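Local coordinates for gamma-glutamyltranspeptidase (Klebsiella pneumoniae subsp. pneumoniae, PDB 5HFT), which catalyses the conversion of oxamate to oxalate in the uric acid degradation pathway and belongs to the gamma-glutamyltransferase family, at residues A[161-166]-A[210-215]. Sequence-based numbering, arbitrary orientation.
Sequences YAEDGI and ALAGTL
Ala162, in the last turn of helix 156-164, faces Ala212, near the start of helix 209-221, with their CA atoms 5.3 Å apart, a close approach of two helices that the small residues permit. Both methyl groups are directed across the interface, and the Ala162 methyl lies against the side of the Ala212 methyl, CB to CB 3.7 Å. The same Ala162 CB is 3.9 Å from Ala212 N, which places it against the main chain of the second helix as well. Glu163 supplies the other part of the contact with its aliphatic stem: CG sits 3.4 Å from Ala212 CB, and the carboxylate carbon CD passes 3.8 Å from that methyl. With CG beside the backbone N (chi1 -71°) and the chain bent by the turn about CB-CG (chi2 -85°), Glu163 reaches across Ala212, whose methyl thus rests in the angle between the Ala162 methyl and the Glu163 stem. The carboxylate continues to Arg216, where OE2 forms a salt bridge one helical turn beyond Ala212. Leu211 approaches the Ala162 methyl more loosely, by its carbonyl carbon, and its side chain packs on Val69 of helix 56-70. At Gly165 the chain leaves the helix with positive phi (115°), and Ile166 then pairs with Phe206 in the short antiparallel ladder of 166-167 and 205-206. The arrangement is a close helix-helix packing through small residues, bordered by a salt bridge, beside a two-stranded ladder in a member of the gamma-glutamyltransferase family, which has the Ntn-hydrolase fold.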
ATOM      1  N   TYR A 161     -19.370  -7.769  -3.381  1.00 34.56           N
ATOM      2  CA  TYR A 161     -18.767  -8.538  -2.300  1.00 35.95           C
ATOM      3  C   TYR A 161     -19.168  -7.989  -0.936  1.00 39.30           C
ATOM      4  O   TYR A 161     -19.066  -8.710   0.062  1.00 37.83           O
ATOM      5  CB  TYR A 161     -17.235  -8.545  -2.413  1.00 36.21           C
ATOM      6  CG  TYR A 161     -16.674  -9.397  -3.532  1.00 36.59           C
ATOM      7  CD1 TYR A 161     -17.005 -10.741  -3.651  1.00 40.35           C
ATOM      8  CD2 TYR A 161     -15.808  -8.852  -4.469  1.00 36.25           C
ATOM      9  CE1 TYR A 161     -16.491 -11.523  -4.679  1.00 36.64           C
ATOM     10  CE2 TYR A 161     -15.281  -9.604  -5.486  1.00 37.40           C
ATOM     11  CZ  TYR A 161     -15.627 -10.943  -5.597  1.00 43.59           C
ATOM     12  OH  TYR A 161     -15.105 -11.690  -6.634  1.00 35.04           O
ATOM     13  N   ALA A 162     -19.593  -6.721  -0.877  1.00 37.74           N
ATOM     14  CA  ALA A 162     -20.066  -6.116   0.364  1.00 37.47           C
ATOM     15  C   ALA A 162     -21.495  -6.547   0.691  1.00 33.08           C
ATOM     16  O   ALA A 162     -21.769  -6.971   1.818  1.00 26.37           O
ATOM     17  CB  ALA A 162     -19.954  -4.588   0.275  1.00 32.01           C
ATOM     18  N   GLU A 163     -22.411  -6.429  -0.282  1.00 30.37           N
ATOM     19  CA  GLU A 163     -23.806  -6.824  -0.085  1.00 38.89           C
ATOM     20  C   GLU A 163     -23.949  -8.330   0.082  1.00 39.37           C
ATOM     21  O   GLU A 163     -24.762  -8.813   0.876  1.00 38.35           O
ATOM     22  CB  GLU A 163     -24.656  -6.408  -1.286  1.00 43.03           C
ATOM     23  CG  GLU A 163     -24.917  -4.942  -1.446  1.00 48.02           C
ATOM     24  CD  GLU A 163     -26.111  -4.450  -0.643  1.00 51.75           C
ATOM     25  OE1 GLU A 163     -26.068  -4.477   0.614  1.00 55.78           O
ATOM     26  OE2 GLU A 163     -27.099  -4.022  -1.279  1.00 54.26           O
ATOM     27  N   ASP A 164     -23.206  -9.083  -0.708  1.00 43.00           N
ATOM     28  CA  ASP A 164     -23.438 -10.504  -0.854  1.00 41.66           C
ATOM     29  C   ASP A 164     -22.433 -11.335  -0.088  1.00 39.11           C
ATOM     30  O   ASP A 164     -22.664 -12.527   0.113  1.00 41.76           O
ATOM     31  CB  ASP A 164     -23.442 -10.832  -2.350  1.00 39.75           C
ATOM     32  CG  ASP A 164     -24.377  -9.905  -3.121  1.00 43.99           C
ATOM     33  OD1 ASP A 164     -25.597 -10.012  -2.900  1.00 57.73           O
ATOM     34  OD2 ASP A 164     -23.921  -9.021  -3.875  1.00 43.61           O
ATOM     35  N   GLY A 165     -21.309 -10.746   0.278  1.00 33.79           N
ATOM     36  CA  GLY A 165     -20.439 -11.291   1.290  1.00 37.57           C
ATOM     37  C   GLY A 165     -19.088 -11.702   0.745  1.00 34.09           C
ATOM     38  O   GLY A 165     -18.909 -11.913  -0.456  1.00 37.83           O
ATOM     39  N   ILE A 166     -18.149 -11.873   1.666  1.00 33.79           N
ATOM     40  CA  ILE A 166     -16.804 -12.335   1.343  1.00 33.91           C
ATOM     41  C   ILE A 166     -16.579 -13.629   2.108  1.00 36.68           C
ATOM     42  O   ILE A 166     -17.244 -13.892   3.129  1.00 39.22           O
ATOM     43  CB  ILE A 166     -15.724 -11.286   1.698  1.00 35.09           C
ATOM     44  CG1 ILE A 166     -15.719 -10.995   3.207  1.00 35.44           C
ATOM     45  CG2 ILE A 166     -15.929 -10.026   0.891  1.00 33.86           C
ATOM     46  CD1 ILE A 166     -14.420 -10.452   3.753  1.00 31.64           C
ATOM     47  N   ALA A 210     -23.453  -1.779   5.149  1.00 38.43           N
ATOM     48  CA  ALA A 210     -23.160  -0.355   5.202  1.00 39.77           C
ATOM     49  C   ALA A 210     -22.158   0.022   4.133  1.00 36.46           C
ATOM     50  O   ALA A 210     -22.419   0.916   3.326  1.00 40.65           O
ATOM     51  CB  ALA A 210     -22.639   0.045   6.589  1.00 37.62           C
ATOM     52  N   LEU A 211     -21.041  -0.714   4.054  1.00 41.60           N
ATOM     53  CA  LEU A 211     -19.997  -0.368   3.090  1.00 35.29           C
ATOM     54  C   LEU A 211     -20.521  -0.377   1.665  1.00 33.89           C
ATOM     55  O   LEU A 211     -20.058   0.407   0.836  1.00 34.62           O
ATOM     56  CB  LEU A 211     -18.814  -1.321   3.207  1.00 28.74           C
ATOM     57  CG  LEU A 211     -17.577  -0.825   2.428  1.00 39.96           C
ATOM     58  CD1 LEU A 211     -17.130   0.580   2.877  1.00 35.04           C
ATOM     59  CD2 LEU A 211     -16.399  -1.793   2.508  1.00 37.96           C
ATOM     60  N   ALA A 212     -21.522  -1.209   1.378  1.00 34.11           N
ATOM     61  CA  ALA A 212     -22.074  -1.260   0.030  1.00 35.23           C
ATOM     62  C   ALA A 212     -22.828   0.020  -0.329  1.00 42.06           C
ATOM     63  O   ALA A 212     -22.741   0.491  -1.468  1.00 41.87           O
ATOM     64  CB  ALA A 212     -22.961  -2.479  -0.125  1.00 37.06           C
ATOM     65  N   GLY A 213     -23.621   0.566   0.598  1.00 40.62           N
ATOM     66  CA  GLY A 213     -24.232   1.863   0.349  1.00 35.93           C
ATOM     67  C   GLY A 213     -23.199   2.950   0.105  1.00 41.76           C
ATOM     68  O   GLY A 213     -23.390   3.832  -0.737  1.00 41.66           O
ATOM     69  N   THR A 214     -22.093   2.909   0.847  1.00 37.80           N
ATOM     70  CA  THR A 214     -21.011   3.850   0.591  1.00 41.09           C
ATOM     71  C   THR A 214     -20.451   3.670  -0.817  1.00 44.26           C
ATOM     72  O   THR A 214     -20.349   4.632  -1.587  1.00 46.78           O
ATOM     73  CB  THR A 214     -19.914   3.671   1.634  1.00 38.31           C
ATOM     74  OG1 THR A 214     -20.465   3.888   2.941  1.00 38.46           O
ATOM     75  CG2 THR A 214     -18.777   4.648   1.376  1.00 35.30           C
ATOM     76  N   LEU A 215     -20.086   2.434  -1.173  1.00 40.87           N
ATOM     77  CA  LEU A 215     -19.540   2.185  -2.500  1.00 36.30           C
ATOM     78  C   LEU A 215     -20.565   2.485  -3.586  1.00 39.94           C
ATOM     79  O   LEU A 215     -20.203   2.944  -4.672  1.00 42.47           O
ATOM     80  CB  LEU A 215     -19.035   0.746  -2.596  1.00 31.75           C
ATOM     81  CG  LEU A 215     -17.751   0.423  -1.826  1.00 31.48           C
ATOM     82  CD1 LEU A 215     -17.529  -1.081  -1.714  1.00 31.90           C
ATOM     83  CD2 LEU A 215     -16.546   1.069  -2.477  1.00 30.68           C
TER